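Local coordinates for blood group a-and b-cleaving endo-beta-galactosidase (PDB 2YGL), which probably binds blood group carbohydrate antigens through tandem family 51 carbohydrate-binding modules that accompany its blood group A- and B-cleaving endo-beta-galactosidase activity, at residues Asp31-Ile45 with Val54-Asp66. Sequence-based numbering, arbitrary orientation.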
loop_
_atom_site.group_PDB
_atom_site.type_symbol
_atom_site.label_atom_id
_atom_site.label_comp_id
_atom_site.label_asym_id
_atom_site.label_seq_id
_atom_site.Cartn_x
_atom_site.Cartn_y
_atom_site.Cartn_z
ATOM N N ASP A 31 -15.596 -18.754 -12.287
ATOM C CA ASP A 31 -14.778 -19.973 -12.283
ATOM C C ASP A 31 -15.330 -21.086 -13.183
ATOM O O ASP A 31 -15.130 -22.278 -12.924
ATOM C CB ASP A 31 -14.553 -20.462 -10.845
ATOM C CG ASP A 31 -13.971 -19.383 -9.949
ATOM O OD1 ASP A 31 -13.195 -18.540 -10.449
ATOM O OD2 ASP A 31 -14.289 -19.371 -8.741
ATOM N N ALA A 32 -16.011 -20.675 -14.250
ATOM C CA ALA A 32 -16.589 -21.591 -15.229
ATOM C C ALA A 32 -16.856 -20.860 -16.545
ATOM O O ALA A 32 -17.066 -19.642 -16.543
ATOM C CB ALA A 32 -17.888 -22.200 -14.690
ATOM N N PRO A 33 -16.839 -21.596 -17.677
ATOM C CA PRO A 33 -17.314 -21.031 -18.944
ATOM C C PRO A 33 -18.791 -20.663 -18.820
ATOM O O PRO A 33 -19.495 -21.243 -17.985
ATOM C CB PRO A 33 -17.143 -22.189 -19.933
ATOM C CG PRO A 33 -16.123 -23.085 -19.311
ATOM C CD PRO A 33 -16.341 -22.974 -17.840
ATOM N N PHE A 34 -19.257 -19.715 -19.631
ATOM C CA PHE A 34 -20.625 -19.205 -19.496
ATOM C C PHE A 34 -21.706 -20.272 -19.665
ATOM O O PHE A 34 -22.533 -20.455 -18.775
ATOM C CB PHE A 34 -20.889 -18.035 -20.450
ATOM C CG PHE A 34 -22.268 -17.437 -20.317
ATOM C CD1 PHE A 34 -23.349 -17.973 -21.020
ATOM C CD2 PHE A 34 -22.488 -16.339 -19.490
ATOM C CE1 PHE A 34 -24.625 -17.420 -20.904
ATOM C CE2 PHE A 34 -23.761 -15.779 -19.364
ATOM C CZ PHE A 34 -24.831 -16.319 -20.072
ATOM N N THR A 35 -21.703 -20.957 -20.807
ATOM C CA THR A 35 -22.782 -21.886 -21.149
ATOM C C THR A 35 -22.777 -23.167 -20.307
ATOM O O THR A 35 -23.817 -23.548 -19.767
ATOM C CB THR A 35 -22.820 -22.193 -22.665
ATOM O OG1 THR A 35 -23.094 -20.982 -23.376
ATOM C CG2 THR A 35 -23.910 -23.211 -23.003
ATOM N N THR A 36 -21.615 -23.812 -20.185
ATOM C CA THR A 36 -21.487 -25.016 -19.355
ATOM C C THR A 36 -21.732 -24.707 -17.880
ATOM O O THR A 36 -22.368 -25.492 -17.175
ATOM C CB THR A 36 -20.098 -25.689 -19.488
ATOM O OG1 THR A 36 -19.076 -24.772 -19.080
ATOM C CG2 THR A 36 -19.837 -26.147 -20.917
ATOM N N GLY A 37 -21.217 -23.565 -17.424
ATOM C CA GLY A 37 -21.399 -23.120 -16.043
ATOM C C GLY A 37 -22.855 -22.870 -15.700
ATOM O O GLY A 37 -23.309 -23.233 -14.615
ATOM N N ASN A 38 -23.585 -22.242 -16.625
ATOM C CA ASN A 38 -25.023 -22.008 -16.449
ATOM C C ASN A 38 -25.849 -23.298 -16.417
ATOM O O ASN A 38 -26.904 -23.344 -15.785
ATOM C CB ASN A 38 -25.560 -21.048 -17.517
ATOM C CG ASN A 38 -25.438 -19.590 -17.105
ATOM O OD1 ASN A 38 -26.179 -19.112 -16.244
ATOM N ND2 ASN A 38 -24.504 -18.875 -17.724
ATOM N N LYS A 39 -25.359 -24.335 -17.095
ATOM C CA LYS A 39 -25.995 -25.657 -17.095
ATOM C C LYS A 39 -25.727 -26.426 -15.801
ATOM O O LYS A 39 -26.386 -27.427 -15.524
ATOM C CB LYS A 39 -25.525 -26.491 -18.293
ATOM C CG LYS A 39 -26.047 -26.022 -19.635
ATOM C CD LYS A 39 -25.483 -26.863 -20.767
ATOM C CE LYS A 39 -26.104 -26.471 -22.100
ATOM N NZ LYS A 39 -25.519 -27.248 -23.238
ATOM N N GLY A 40 -24.756 -25.960 -15.019
ATOM C CA GLY A 40 -24.395 -26.612 -13.763
ATOM C C GLY A 40 -23.231 -27.580 -13.897
ATOM O O GLY A 40 -22.839 -28.227 -12.920
ATOM N N GLU A 41 -22.673 -27.675 -15.103
ATOM C CA GLU A 41 -21.554 -28.578 -15.370
ATOM C C GLU A 41 -20.298 -28.121 -14.636
ATOM O O GLU A 41 -20.061 -26.922 -14.485
ATOM C CB GLU A 41 -21.288 -28.690 -16.874
ATOM C CG GLU A 41 -22.497 -29.138 -17.681
ATOM C CD GLU A 41 -22.194 -29.378 -19.150
ATOM O OE1 GLU A 41 -21.069 -29.073 -19.605
ATOM O OE2 GLU A 41 -23.094 -29.883 -19.854
ATOM N N HIS A 42 -19.498 -29.088 -14.189
ATOM C CA HIS A 42 -18.312 -28.818 -13.368
ATOM C C HIS A 42 -17.085 -28.428 -14.201
ATOM O O HIS A 42 -16.023 -28.119 -13.650
ATOM C CB HIS A 42 -18.000 -30.031 -12.484
ATOM C CG HIS A 42 -19.054 -30.327 -11.457
ATOM N ND1 HIS A 42 -18.846 -31.202 -10.413
ATOM C CD2 HIS A 42 -20.315 -29.854 -11.304
ATOM C CE1 HIS A 42 -19.937 -31.267 -9.670
ATOM N NE2 HIS A 42 -20.842 -30.455 -10.188
ATOM N N THR A 43 -17.248 -28.438 -15.522
ATOM C CA THR A 43 -16.187 -28.101 -16.479
ATOM C C THR A 43 -15.457 -26.801 -16.124
ATOM O O THR A 43 -16.085 -25.772 -15.858
ATOM C CB THR A 43 -16.761 -28.009 -17.906
ATOM O OG1 THR A 43 -17.502 -29.200 -18.190
ATOM C CG2 THR A 43 -15.655 -27.835 -18.947
ATOM N N LYS A 44 -14.127 -26.872 -16.110
ATOM C CA LYS A 44 -13.279 -25.716 -15.819
ATOM C C LYS A 44 -13.020 -24.891 -17.078
ATOM O O LYS A 44 -13.085 -25.411 -18.196
ATOM C CB LYS A 44 -11.937 -26.163 -15.229
ATOM C CG LYS A 44 -12.013 -26.800 -13.843
ATOM C CD LYS A 44 -10.626 -27.224 -13.369
ATOM C CE LYS A 44 -10.677 -27.965 -12.038
ATOM N NZ LYS A 44 -10.979 -27.059 -10.892
ATOM N N ILE A 45 -12.724 -23.607 -16.877
ATOM C CA ILE A 45 -12.273 -22.719 -17.945
ATOM C C ILE A 45 -10.983 -23.271 -18.551
ATOM O O ILE A 45 -10.049 -23.624 -17.826
ATOM C CB ILE A 45 -12.040 -21.276 -17.418
ATOM C CG1 ILE A 45 -13.376 -20.615 -17.070
ATOM C CG2 ILE A 45 -11.259 -20.431 -18.434
ATOM C CD1 ILE A 45 -13.261 -19.402 -16.169
ATOM N N VAL A 54 -3.649 -27.433 -24.413
ATOM C CA VAL A 54 -4.831 -26.971 -23.684
ATOM C C VAL A 54 -4.486 -26.795 -22.203
ATOM O O VAL A 54 -3.982 -27.717 -21.563
ATOM C CB VAL A 54 -6.030 -27.945 -23.855
ATOM C CG1 VAL A 54 -7.234 -27.489 -23.034
ATOM C CG2 VAL A 54 -6.413 -28.072 -25.326
ATOM N N LYS A 55 -4.746 -25.602 -21.670
ATOM C CA LYS A 55 -4.514 -25.323 -20.254
ATOM C C LYS A 55 -5.825 -25.047 -19.522
ATOM O O LYS A 55 -6.655 -24.263 -19.991
ATOM C CB LYS A 55 -3.554 -24.142 -20.078
ATOM C CG LYS A 55 -2.945 -24.044 -18.675
ATOM C CD LYS A 55 -2.434 -22.643 -18.354
ATOM C CE LYS A 55 -1.224 -22.258 -19.195
ATOM N NZ LYS A 55 -0.856 -20.824 -19.005
ATOM N N TYR A 56 -5.996 -25.695 -18.371
ATOM C CA TYR A 56 -7.180 -25.520 -17.526
ATOM C C TYR A 56 -6.918 -24.520 -16.402
ATOM O O TYR A 56 -5.788 -24.380 -15.934
ATOM C CB TYR A 56 -7.638 -26.869 -16.961
ATOM C CG TYR A 56 -8.167 -27.810 -18.018
ATOM C CD1 TYR A 56 -7.311 -28.666 -18.715
ATOM C CD2 TYR A 56 -9.526 -27.839 -18.335
ATOM C CE1 TYR A 56 -7.797 -29.528 -19.702
ATOM C CE2 TYR A 56 -10.020 -28.695 -19.318
ATOM C CZ TYR A 56 -9.150 -29.533 -19.994
ATOM O OH TYR A 56 -9.637 -30.379 -20.962
ATOM N N PHE A 57 -7.970 -23.820 -15.985
ATOM C CA PHE A 57 -7.859 -22.759 -14.987
ATOM C C PHE A 57 -8.907 -22.953 -13.900
ATOM O O PHE A 57 -10.086 -23.138 -14.201
ATOM C CB PHE A 57 -8.075 -21.386 -15.638
ATOM C CG PHE A 57 -7.029 -21.004 -16.652
ATOM C CD1 PHE A 57 -7.109 -21.460 -17.969
ATOM C CD2 PHE A 57 -5.981 -20.157 -16.300
ATOM C CE1 PHE A 57 -6.148 -21.092 -18.914
ATOM C CE2 PHE A 57 -5.016 -19.783 -17.239
ATOM C CZ PHE A 57 -5.100 -20.253 -18.547
ATOM N N ASP A 58 -8.475 -22.902 -12.641
ATOM C CA ASP A 58 -9.393 -22.965 -11.498
ATOM C C ASP A 58 -10.236 -21.694 -11.363
ATOM O O ASP A 58 -11.398 -21.753 -10.955
ATOM C CB ASP A 58 -8.623 -23.191 -10.189
ATOM C CG ASP A 58 -8.047 -24.594 -10.068
ATOM O OD1 ASP A 58 -8.548 -25.530 -10.723
ATOM O OD2 ASP A 58 -7.084 -24.761 -9.295
ATOM N N LYS A 59 -9.639 -20.550 -11.698
ATOM C CA LYS A 59 -10.272 -19.247 -11.480
ATOM C C LYS A 59 -10.482 -18.472 -12.778
ATOM O O LYS A 59 -9.711 -18.613 -13.729
ATOM C CB LYS A 59 -9.443 -18.399 -10.507
ATOM C CG LYS A 59 -9.061 -19.089 -9.185
ATOM C CD LYS A 59 -10.273 -19.371 -8.292
ATOM C CE LYS A 59 -10.813 -18.107 -7.643
ATOM N NZ LYS A 59 -12.100 -18.357 -6.938
ATOM N N GLY A 60 -11.528 -17.648 -12.804
ATOM C CA GLY A 60 -11.794 -16.784 -13.949
ATOM C C GLY A 60 -13.235 -16.333 -14.078
ATOM O O GLY A 60 -14.079 -16.644 -13.233
ATOM N N ILE A 61 -13.499 -15.582 -15.146
ATOM C CA ILE A 61 -14.833 -15.084 -15.468
ATOM C C ILE A 61 -15.227 -15.575 -16.861
ATOM O O ILE A 61 -14.467 -15.419 -17.820
ATOM C CB ILE A 61 -14.889 -13.526 -15.413
ATOM C CG1 ILE A 61 -14.511 -12.993 -14.019
ATOM C CG2 ILE A 61 -16.253 -13.005 -15.845
ATOM C CD1 ILE A 61 -15.446 -13.405 -12.878
ATOM N N GLY A 62 -16.413 -16.170 -16.962
ATOM C CA GLY A 62 -16.930 -16.682 -18.231
ATOM C C GLY A 62 -18.171 -15.942 -18.692
ATOM O O GLY A 62 -19.174 -15.890 -17.980
ATOM N N THR A 63 -18.099 -15.368 -19.890
ATOM C CA THR A 63 -19.204 -14.591 -20.447
ATOM C C THR A 63 -19.501 -14.968 -21.902
ATOM O O THR A 63 -18.792 -15.783 -22.501
ATOM C CB THR A 63 -18.936 -13.060 -20.332
ATOM O OG1 THR A 63 -20.128 -12.331 -20.646
ATOM C CG2 THR A 63 -17.798 -12.615 -21.265
ATOM N N VAL A 64 -20.567 -14.383 -22.443
ATOM C CA VAL A 64 -20.818 -14.380 -23.879
ATOM C C VAL A 64 -20.689 -12.932 -24.363
ATOM O O VAL A 64 -21.276 -12.019 -23.776
ATOM C CB VAL A 64 -22.216 -14.955 -24.230
ATOM C CG1 VAL A 64 -22.547 -14.734 -25.705
ATOM C CG2 VAL A 64 -22.280 -16.436 -23.895
ATOM N N ALA A 65 -19.905 -12.733 -25.419
ATOM C CA ALA A 65 -19.666 -11.402 -25.970
ATOM C C ALA A 65 -20.941 -10.768 -26.529
ATOM O O ALA A 65 -21.855 -11.467 -26.977
ATOM C CB ALA A 65 -18.578 -11.461 -27.037
ATOM N N ASP A 66 -21.001 -9.440 -26.476
ATOM C CA ASP A 66 -22.096 -8.682 -27.077
ATOM C C ASP A 66 -21.512 -7.477 -27.821
ATOM O O ASP A 66 -20.455 -7.594 -28.442
ATOM C CB ASP A 66 -23.119 -8.259 -26.015
ATOM C CG ASP A 66 -24.549 -8.251 -26.544
ATOM O OD1 ASP A 66 -24.755 -8.544 -27.741
ATOM O OD2 ASP A 66 -25.472 -7.958 -25.757
HETATM O O HOH W 1 -12.661 -22.563 -14.234
HETATM O O HOH W 2 -17.714 -18.301 -21.516
#
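The Phe34 ring turns an edge to strand 60-64: Gly62 O lies near the ring plane, 3.7 Å from CD2, Thr35 OG1 is also at the edge in plane, and Val64 CG2 comes obliquely to within 3.4 Å of CD1. One face carries Asn38 ND2 over its centre, where its bonds to both Phe34 O and Thr27 O place it. With CG anti to the backbone N (chi1 -178°), the ring is carried from the start of helix 34-39 onto the strand. The Phe57 ring likewise offers an edge, to Ile45 O, which accepts the Phe57 N-H at 2.8 Å; Ile45 CD1 lies against the backbone of Gly60.

Asp31 illustrates how one carboxylate can divide its work. Its OD1 takes the Gly60 N-H through the anti lone pair and also bonds Ser10, whereas OD2 receives Lys59 NZ at 3.0 Å on the syn side, 30° out of plane. Asp31 N returns a bond to Gly60 O (2.8 Å), and Lys59 has a second acidic partner in Asp11. Nearer the surface, Lys44 NZ meets Asp58 OD1 at 2.9 Å from above the carboxylate plane.

One water links Ile45 N with Phe57 O; a second accepts from Phe34 N and lies close to Thr63 O. The helix and the 45-48/54-57 hairpin thus join strand 60-64, between strands 29-30 and 160-171 of the beta-sandwich, and the paired lysines would be expected to stabilise both aspartates as carboxylates.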